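Local coordinates for protein decapping nuclease RAI1 (Scheffersomyces stipitis, PDB 5BTO) that removes NAD caps from the 5' ends of RNAs as a metal-dependent hydrolase, and binds the exoribonuclease RAT1, stabilising it and stimulating its activity, at residues K24-G38 with N212-G226. Residues are numbered along the deposited sequence; the frame is centred on the assembly and turned at random.
Sequences KQPKEIFAFARDIDG and NNYEQYISVIKTGIG
Phe30 and Phe32 each lay a ring face over a branched residue of the partner strand, a worked example of how an antiparallel strand pair builds its core. Ile218 CB sits above the centre of the Phe32 ring, 4.0 Å from its centroid, while Val220 CB lies off-centre over Phe30, a second CH-pi contact. Both phenylalanines hold CG between the backbone N and the carbonyl carbon, which swings the rings back across strand 216-225; helix 87-101 packs on the same side. On the other face, Ser219 OG donates to Glu28 OE1 at 2.8 Å, approaching from the anti side of the carboxylate, whose other oxygen forms a salt bridge with Lys48.

Register slips by one at a classic beta bulge: Ile29 and Phe30 both face Val220, whose carbonyl O accepts a good bond from Ile29 N at 2.9 Å and a weak one from Phe30 N.

Next to the type I turn of Asp35 to Gly38, Arg34 bends at chi3 (73°) to aim NE in its guanidinium plane at a lone pair of Tyr214 O, 2.7 Å away. The Gln216 amide stacks on one guanidinium face, the planes 15° apart.

Unlike this buried middle, both ends meet solvent: one water links Ile36 N to Glu215 OE2, another bridges Lys24 NZ and Gly226 O, whose direct bond is weak (3.2 Å).

Ile218 and Phe32 adjoin the substrate-binding Glu235 and Tyr114, respectively. The chemistry thus implies a backbone-bonded strand pair whose apolar phenylalanine face borders the substrate site of this PD-(D/E)XK-type nuclease, with Glu28-Ser219 opposite and Arg34 gripping Tyr214 O.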
ATOM      1  N   LYS A  24       0.095   7.351  22.607  1.00 38.45           N
ATOM      2  CA  LYS A  24       0.988   6.787  23.612  1.00 38.10           C
ATOM      3  C   LYS A  24       1.763   7.916  24.273  1.00 38.00           C
ATOM      4  O   LYS A  24       2.220   8.830  23.596  1.00 40.97           O
ATOM      5  CB  LYS A  24       1.980   5.824  22.958  1.00 40.52           C
ATOM      6  CG  LYS A  24       1.360   4.849  21.981  1.00 42.23           C
ATOM      7  CD  LYS A  24       0.531   3.812  22.700  1.00 44.04           C
ATOM      8  CE  LYS A  24      -0.151   2.881  21.714  1.00 45.24           C
ATOM      9  NZ  LYS A  24      -1.196   2.063  22.387  1.00 47.95           N
ATOM     10  N   GLN A  25       1.920   7.855  25.591  1.00 35.18           N
ATOM     11  CA  GLN A  25       2.706   8.864  26.295  1.00 34.92           C
ATOM     12  C   GLN A  25       4.130   8.381  26.527  1.00 29.35           C
ATOM     13  O   GLN A  25       4.360   7.461  27.310  1.00 31.51           O
ATOM     14  CB  GLN A  25       2.066   9.236  27.634  1.00 40.89           C
ATOM     15  CG  GLN A  25       2.977  10.070  28.535  1.00 44.68           C
ATOM     16  CD  GLN A  25       3.249  11.462  27.986  1.00 45.45           C
ATOM     17  OE1 GLN A  25       2.319  12.221  27.711  1.00 49.43           O
ATOM     18  NE2 GLN A  25       4.528  11.808  27.830  1.00 41.77           N
ATOM     19  N   PRO A  26       5.097   9.010  25.848  1.00 22.78           N
ATOM     20  CA  PRO A  26       6.493   8.603  26.022  1.00 19.46           C
ATOM     21  C   PRO A  26       6.991   8.901  27.436  1.00 17.50           C
ATOM     22  O   PRO A  26       6.497   9.820  28.122  1.00 18.46           O
ATOM     23  CB  PRO A  26       7.249   9.478  25.012  1.00 22.77           C
ATOM     24  CG  PRO A  26       6.215   9.986  24.070  1.00 25.16           C
ATOM     25  CD  PRO A  26       4.943  10.075  24.848  1.00 25.11           C
ATOM     26  N   LYS A  27       7.987   8.132  27.859  1.00 18.51           N
ATOM     27  CA  LYS A  27       8.596   8.316  29.170  1.00 19.96           C
ATOM     28  C   LYS A  27      10.098   8.064  29.085  1.00 17.07           C
ATOM     29  O   LYS A  27      10.530   7.033  28.563  1.00 17.25           O
ATOM     30  CB  LYS A  27       7.959   7.355  30.175  1.00 24.18           C
ATOM     31  CG  LYS A  27       8.727   7.231  31.470  1.00 30.60           C
ATOM     32  CD  LYS A  27       8.099   6.197  32.405  1.00 36.39           C
ATOM     33  CE  LYS A  27       8.929   6.046  33.669  1.00 40.85           C
ATOM     34  NZ  LYS A  27       8.265   5.204  34.702  1.00 44.62           N
ATOM     35  N   GLU A  28      10.901   9.000  29.580  1.00 16.86           N
ATOM     36  CA  GLU A  28      12.343   8.784  29.597  1.00 17.57           C
ATOM     37  C   GLU A  28      12.697   7.704  30.611  1.00 16.30           C
ATOM     38  O   GLU A  28      12.189   7.713  31.753  1.00 19.23           O
ATOM     39  CB  GLU A  28      13.102  10.065  29.968  1.00 16.86           C
ATOM     40  CG  GLU A  28      14.622   9.874  29.961  1.00 18.07           C
ATOM     41  CD  GLU A  28      15.387  11.151  30.274  1.00 18.08           C
ATOM     42  OE1 GLU A  28      15.446  12.063  29.410  1.00 17.96           O
ATOM     43  OE2 GLU A  28      15.942  11.231  31.383  1.00 19.83           O
ATOM     44  N   ILE A  29      13.587   6.798  30.223  1.00 15.17           N
ATOM     45  CA  ILE A  29      14.074   5.795  31.179  1.00 16.76           C
ATOM     46  C   ILE A  29      15.565   5.927  31.497  1.00 17.84           C
ATOM     47  O   ILE A  29      16.007   5.521  32.568  1.00 19.32           O
ATOM     48  CB  ILE A  29      13.724   4.341  30.764  1.00 19.73           C
ATOM     49  CG1 ILE A  29      14.119   4.072  29.313  1.00 20.58           C
ATOM     50  CG2 ILE A  29      12.246   4.077  30.975  1.00 21.79           C
ATOM     51  CD1 ILE A  29      14.240   2.571  28.988  1.00 25.24           C
ATOM     52  N   PHE A  30      16.338   6.493  30.573  1.00 17.16           N
ATOM     53  CA  PHE A  30      17.741   6.818  30.850  1.00 16.27           C
ATOM     54  C   PHE A  30      18.265   7.839  29.852  1.00 16.41           C
ATOM     55  O   PHE A  30      17.592   8.154  28.877  1.00 16.46           O
ATOM     56  CB  PHE A  30      18.641   5.559  30.904  1.00 17.22           C
ATOM     57  CG  PHE A  30      18.678   4.742  29.624  1.00 18.46           C
ATOM     58  CD1 PHE A  30      17.762   3.718  29.412  1.00 18.17           C
ATOM     59  CD2 PHE A  30      19.670   4.948  28.671  1.00 19.30           C
ATOM     60  CE1 PHE A  30      17.807   2.939  28.252  1.00 19.12           C
ATOM     61  CE2 PHE A  30      19.719   4.164  27.494  1.00 19.79           C
ATOM     62  CZ  PHE A  30      18.794   3.162  27.304  1.00 18.87           C
ATOM     63  N   ALA A  31      19.460   8.359  30.100  1.00 16.18           N
ATOM     64  CA  ALA A  31      20.076   9.292  29.171  1.00 17.92           C
ATOM     65  C   ALA A  31      21.554   8.994  29.069  1.00 17.91           C
ATOM     66  O   ALA A  31      22.113   8.300  29.912  1.00 19.32           O
ATOM     67  CB  ALA A  31      19.839  10.745  29.631  1.00 17.74           C
ATOM     68  N   PHE A  32      22.183   9.484  28.007  1.00 18.25           N
ATOM     69  CA  PHE A  32      23.636   9.495  27.930  1.00 17.92           C
ATOM     70  C   PHE A  32      24.084  10.725  27.156  1.00 18.19           C
ATOM     71  O   PHE A  32      23.248  11.459  26.630  1.00 18.57           O
ATOM     72  CB  PHE A  32      24.205   8.174  27.368  1.00 16.45           C
ATOM     73  CG  PHE A  32      23.834   7.873  25.928  1.00 18.32           C
ATOM     74  CD1 PHE A  32      22.614   7.289  25.615  1.00 17.33           C
ATOM     75  CD2 PHE A  32      24.735   8.121  24.900  1.00 19.41           C
ATOM     76  CE1 PHE A  32      22.289   6.982  24.291  1.00 17.35           C
ATOM     77  CE2 PHE A  32      24.421   7.814  23.574  1.00 20.68           C
ATOM     78  CZ  PHE A  32      23.199   7.244  23.271  1.00 17.98           C
ATOM     79  N   ALA A  33      25.384  10.987  27.124  1.00 18.16           N
ATOM     80  CA  ALA A  33      25.858  12.185  26.446  1.00 18.08           C
ATOM     81  C   ALA A  33      27.176  11.954  25.725  1.00 20.29           C
ATOM     82  O   ALA A  33      27.888  10.994  25.998  1.00 22.95           O
ATOM     83  CB  ALA A  33      25.986  13.353  27.449  1.00 18.89           C
ATOM     84  N   ARG A  34      27.480  12.831  24.778  1.00 22.71           N
ATOM     85  CA  ARG A  34      28.811  12.890  24.197  1.00 23.42           C
ATOM     86  C   ARG A  34      29.401  14.227  24.642  1.00 24.12           C
ATOM     87  O   ARG A  34      28.745  15.261  24.523  1.00 23.69           O
ATOM     88  CB  ARG A  34      28.738  12.797  22.670  1.00 24.70           C
ATOM     89  CG  ARG A  34      30.095  12.701  21.976  1.00 26.55           C
ATOM     90  CD  ARG A  34      29.939  12.425  20.483  1.00 29.90           C
ATOM     91  NE  ARG A  34      29.460  13.596  19.756  1.00 31.75           N
ATOM     92  CZ  ARG A  34      28.972  13.566  18.519  1.00 33.51           C
ATOM     93  NH1 ARG A  34      28.891  12.416  17.858  1.00 34.17           N
ATOM     94  NH2 ARG A  34      28.560  14.686  17.943  1.00 35.17           N
ATOM     95  N   ASP A  35      30.613  14.210  25.190  1.00 27.53           N
ATOM     96  CA  ASP A  35      31.192  15.443  25.719  1.00 32.13           C
ATOM     97  C   ASP A  35      31.966  16.227  24.666  1.00 35.42           C
ATOM     98  O   ASP A  35      32.004  15.844  23.494  1.00 34.54           O
ATOM     99  CB  ASP A  35      32.037  15.201  26.984  1.00 34.29           C
ATOM    100  CG  ASP A  35      33.304  14.403  26.718  1.00 38.74           C
ATOM    101  OD1 ASP A  35      33.756  14.332  25.555  1.00 40.06           O
ATOM    102  OD2 ASP A  35      33.865  13.855  27.693  1.00 40.61           O
ATOM    103  N   ILE A  36      32.562  17.334  25.097  1.00 38.03           N
ATOM    104  CA  ILE A  36      33.274  18.240  24.206  1.00 41.41           C
ATOM    105  C   ILE A  36      34.453  17.551  23.528  1.00 44.09           C
ATOM    106  O   ILE A  36      34.833  17.911  22.414  1.00 45.35           O
ATOM    107  CB  ILE A  36      33.774  19.480  24.967  1.00 42.10           C
ATOM    108  CG1 ILE A  36      34.415  20.478  24.002  1.00 42.33           C
ATOM    109  CG2 ILE A  36      34.763  19.076  26.057  1.00 42.09           C
ATOM    110  CD1 ILE A  36      33.467  21.005  22.961  1.00 42.69           C
ATOM    111  N   ASP A  37      35.027  16.559  24.205  1.00 44.98           N
ATOM    112  CA  ASP A  37      36.148  15.807  23.657  1.00 47.16           C
ATOM    113  C   ASP A  37      35.686  14.626  22.805  1.00 45.76           C
ATOM    114  O   ASP A  37      36.503  13.893  22.256  1.00 46.97           O
ATOM    115  CB  ASP A  37      37.079  15.335  24.778  1.00 50.18           C
ATOM    116  CG  ASP A  37      37.869  16.476  25.398  1.00 53.58           C
ATOM    117  OD1 ASP A  37      38.243  17.409  24.657  1.00 55.37           O
ATOM    118  OD2 ASP A  37      38.116  16.439  26.625  1.00 55.14           O
ATOM    119  N   GLY A  38      34.374  14.452  22.694  1.00 43.55           N
ATOM    120  CA  GLY A  38      33.814  13.399  21.864  1.00 39.59           C
ATOM    121  C   GLY A  38      33.701  12.066  22.579  1.00 37.79           C
ATOM    122  O   GLY A  38      33.412  11.040  21.961  1.00 36.98           O
ATOM    123  N   ASN A 212      30.436  24.419  19.120  1.00 37.41           N
ATOM    124  CA  ASN A 212      30.848  23.083  18.706  1.00 36.67           C
ATOM    125  C   ASN A 212      29.651  22.159  18.498  1.00 34.89           C
ATOM    126  O   ASN A 212      28.550  22.421  18.997  1.00 33.55           O
ATOM    127  CB  ASN A 212      31.796  22.465  19.739  1.00 36.58           C
ATOM    128  CG  ASN A 212      31.061  21.891  20.942  1.00 36.77           C
ATOM    129  OD1 ASN A 212      30.581  20.757  20.908  1.00 36.53           O
ATOM    130  ND2 ASN A 212      30.977  22.670  22.012  1.00 36.93           N
ATOM    131  N   ASN A 213      29.861  21.075  17.761  1.00 35.03           N
ATOM    132  CA  ASN A 213      28.806  20.078  17.607  1.00 35.87           C
ATOM    133  C   ASN A 213      29.219  18.706  18.138  1.00 34.95           C
ATOM    134  O   ASN A 213      28.602  17.691  17.812  1.00 35.77           O
ATOM    135  CB  ASN A 213      28.309  19.996  16.157  1.00 37.56           C
ATOM    136  CG  ASN A 213      29.332  19.394  15.215  1.00 41.39           C
ATOM    137  OD1 ASN A 213      30.463  19.104  15.603  1.00 43.11           O
ATOM    138  ND2 ASN A 213      28.929  19.185  13.968  1.00 43.63           N
ATOM    139  N   TYR A 214      30.263  18.690  18.962  1.00 34.72           N
ATOM    140  CA  TYR A 214      30.667  17.478  19.667  1.00 33.36           C
ATOM    141  C   TYR A 214      29.682  17.146  20.777  1.00 30.85           C
ATOM    142  O   TYR A 214      29.281  15.994  20.946  1.00 30.56           O
ATOM    143  CB  TYR A 214      32.058  17.644  20.274  1.00 36.51           C
ATOM    144  CG  TYR A 214      33.179  17.397  19.301  1.00 40.55           C
ATOM    145  CD1 TYR A 214      33.537  18.361  18.367  1.00 42.74           C
ATOM    146  CD2 TYR A 214      33.884  16.199  19.312  1.00 42.37           C
ATOM    147  CE1 TYR A 214      34.567  18.140  17.472  1.00 44.36           C
ATOM    148  CE2 TYR A 214      34.917  15.968  18.418  1.00 44.65           C
ATOM    149  CZ  TYR A 214      35.253  16.942  17.502  1.00 45.98           C
ATOM    150  OH  TYR A 214      36.277  16.719  16.614  1.00 48.45           O
ATOM    151  N   GLU A 215      29.294  18.168  21.532  1.00 27.63           N
ATOM    152  CA  GLU A 215      28.459  17.963  22.708  1.00 27.57           C
ATOM    153  C   GLU A 215      27.035  17.592  22.332  1.00 24.78           C
ATOM    154  O   GLU A 215      26.375  18.310  21.577  1.00 24.16           O
ATOM    155  CB  GLU A 215      28.469  19.208  23.602  1.00 27.61           C
ATOM    156  CG  GLU A 215      29.802  19.476  24.273  1.00 30.82           C
ATOM    157  CD  GLU A 215      29.808  20.780  25.042  1.00 34.98           C
ATOM    158  OE1 GLU A 215      29.497  21.827  24.441  1.00 34.93           O
ATOM    159  OE2 GLU A 215      30.120  20.754  26.250  1.00 38.64           O
ATOM    160  N   GLN A 216      26.576  16.460  22.862  1.00 23.70           N
ATOM    161  CA  GLN A 216      25.220  15.976  22.636  1.00 23.81           C
ATOM    162  C   GLN A 216      24.636  15.416  23.918  1.00 22.53           C
ATOM    163  O   GLN A 216      25.312  14.685  24.645  1.00 23.28           O
ATOM    164  CB  GLN A 216      25.205  14.863  21.587  1.00 26.56           C
ATOM    165  CG  GLN A 216      25.571  15.285  20.189  1.00 29.05           C
ATOM    166  CD  GLN A 216      25.433  14.137  19.212  1.00 35.36           C
ATOM    167  OE1 GLN A 216      25.501  12.968  19.599  1.00 38.75           O
ATOM    168  NE2 GLN A 216      25.232  14.462  17.942  1.00 37.14           N
ATOM    169  N   TYR A 217      23.374  15.742  24.180  1.00 20.33           N
ATOM    170  CA  TYR A 217      22.634  15.162  25.296  1.00 17.53           C
ATOM    171  C   TYR A 217      21.546  14.271  24.708  1.00 17.83           C
ATOM    172  O   TYR A 217      20.727  14.730  23.900  1.00 16.78           O
ATOM    173  CB  TYR A 217      22.023  16.269  26.163  1.00 16.01           C
ATOM    174  CG  TYR A 217      21.122  15.767  27.277  1.00 18.49           C
ATOM    175  CD1 TYR A 217      21.652  15.140  28.396  1.00 21.19           C
ATOM    176  CD2 TYR A 217      19.749  15.934  27.215  1.00 22.53           C
ATOM    177  CE1 TYR A 217      20.837  14.682  29.413  1.00 20.18           C
ATOM    178  CE2 TYR A 217      18.921  15.483  28.234  1.00 21.17           C
ATOM    179  CZ  TYR A 217      19.473  14.857  29.330  1.00 20.76           C
ATOM    180  OH  TYR A 217      18.659  14.416  30.346  1.00 20.48           O
ATOM    181  N   ILE A 218      21.556  12.993  25.071  1.00 16.27           N
ATOM    182  CA  ILE A 218      20.666  12.028  24.420  1.00 15.08           C
ATOM    183  C   ILE A 218      19.697  11.439  25.429  1.00 16.37           C
ATOM    184  O   ILE A 218      20.115  10.813  26.410  1.00 18.64           O
ATOM    185  CB  ILE A 218      21.452  10.860  23.779  1.00 17.34           C
ATOM    186  CG1 ILE A 218      22.578  11.380  22.885  1.00 23.83           C
ATOM    187  CG2 ILE A 218      20.509   9.924  22.990  1.00 17.60           C
ATOM    188  CD1 ILE A 218      22.093  12.144  21.681  1.00 25.29           C
ATOM    189  N   SER A 219      18.408  11.658  25.191  1.00 14.39           N
ATOM    190  CA  SER A 219      17.362  11.071  26.010  1.00 14.75           C
ATOM    191  C   SER A 219      16.915   9.750  25.379  1.00 15.37           C
ATOM    192  O   SER A 219      16.742   9.653  24.164  1.00 16.47           O
ATOM    193  CB  SER A 219      16.174  12.035  26.123  1.00 16.70           C
ATOM    194  OG  SER A 219      15.061  11.425  26.761  1.00 16.69           O
ATOM    195  N   VAL A 220      16.735   8.730  26.204  1.00 14.02           N
ATOM    196  CA  VAL A 220      16.218   7.458  25.709  1.00 13.60           C
ATOM    197  C   VAL A 220      14.889   7.161  26.382  1.00 15.03           C
ATOM    198  O   VAL A 220      14.794   7.115  27.619  1.00 16.18           O
ATOM    199  CB  VAL A 220      17.202   6.296  25.941  1.00 14.36           C
ATOM    200  CG1 VAL A 220      16.719   5.049  25.187  1.00 15.17           C
ATOM    201  CG2 VAL A 220      18.593   6.692  25.480  1.00 16.57           C
ATOM    202  N   ILE A 221      13.867   6.957  25.559  1.00 15.04           N
ATOM    203  CA  ILE A 221      12.496   6.896  26.035  1.00 14.36           C
ATOM    204  C   ILE A 221      11.846   5.579  25.676  1.00 14.21           C
ATOM    205  O   ILE A 221      12.264   4.905  24.730  1.00 16.28           O
ATOM    206  CB  ILE A 221      11.635   8.038  25.422  1.00 13.44           C
ATOM    207  CG1 ILE A 221      11.499   7.865  23.902  1.00 16.25           C
ATOM    208  CG2 ILE A 221      12.257   9.402  25.733  1.00 16.20           C
ATOM    209  CD1 ILE A 221      10.401   8.719  23.302  1.00 17.93           C
ATOM    210  N   LYS A 222      10.838   5.208  26.460  1.00 14.52           N
ATOM    211  CA  LYS A 222       9.946   4.117  26.090  1.00 16.54           C
ATOM    212  C   LYS A 222       8.682   4.743  25.537  1.00 16.66           C
ATOM    213  O   LYS A 222       8.152   5.707  26.098  1.00 18.73           O
ATOM    214  CB  LYS A 222       9.616   3.232  27.289  1.00 22.05           C
ATOM    215  CG  LYS A 222      10.657   2.180  27.593  1.00 29.37           C
ATOM    216  CD  LYS A 222      10.233   1.327  28.786  1.00 34.07           C
ATOM    217  CE  LYS A 222       8.770   0.908  28.687  1.00 36.69           C
ATOM    218  NZ  LYS A 222       8.511  -0.164  27.682  1.00 38.52           N
ATOM    219  N   THR A 223       8.219   4.229  24.404  1.00 15.00           N
ATOM    220  CA  THR A 223       7.006   4.743  23.811  1.00 14.08           C
ATOM    221  C   THR A 223       6.373   3.628  22.998  1.00 14.77           C
ATOM    222  O   THR A 223       6.705   2.461  23.178  1.00 15.78           O
ATOM    223  CB  THR A 223       7.301   5.993  22.950  1.00 15.63           C
ATOM    224  OG1 THR A 223       6.073   6.572  22.495  1.00 17.30           O
ATOM    225  CG2 THR A 223       8.203   5.644  21.777  1.00 18.04           C
ATOM    226  N   GLY A 224       5.459   3.971  22.112  1.00 16.53           N
ATOM    227  CA  GLY A 224       4.812   2.945  21.322  1.00 17.45           C
ATOM    228  C   GLY A 224       4.010   3.542  20.204  1.00 16.96           C
ATOM    229  O   GLY A 224       3.810   4.752  20.144  1.00 17.20           O
ATOM    230  N   ILE A 225       3.566   2.678  19.303  1.00 16.53           N
ATOM    231  CA  ILE A 225       2.632   3.062  18.262  1.00 16.90           C
ATOM    232  C   ILE A 225       1.820   1.808  17.984  1.00 17.56           C
ATOM    233  O   ILE A 225       2.378   0.714  17.891  1.00 17.43           O
ATOM    234  CB  ILE A 225       3.343   3.583  16.988  1.00 21.82           C
ATOM    235  CG1 ILE A 225       2.314   3.938  15.920  1.00 26.34           C
ATOM    236  CG2 ILE A 225       4.348   2.562  16.441  1.00 22.45           C
ATOM    237  CD1 ILE A 225       2.247   5.389  15.608  1.00 29.05           C
ATOM    238  N   GLY A 226       0.505   1.957  17.904  1.00 17.80           N
ATOM    239  CA  GLY A 226      -0.372   0.800  17.823  1.00 18.78           C
ATOM    240  C   GLY A 226      -0.068  -0.184  18.940  1.00 20.60           C
ATOM    241  O   GLY A 226      -0.058   0.192  20.117  1.00 24.05           O
TER
HETATM  242  O   HOH W   1      -0.047  -0.370  23.030  1.00 66.97           O
HETATM  243  O   HOH W   2      31.814  18.542  27.506  1.00 44.23           O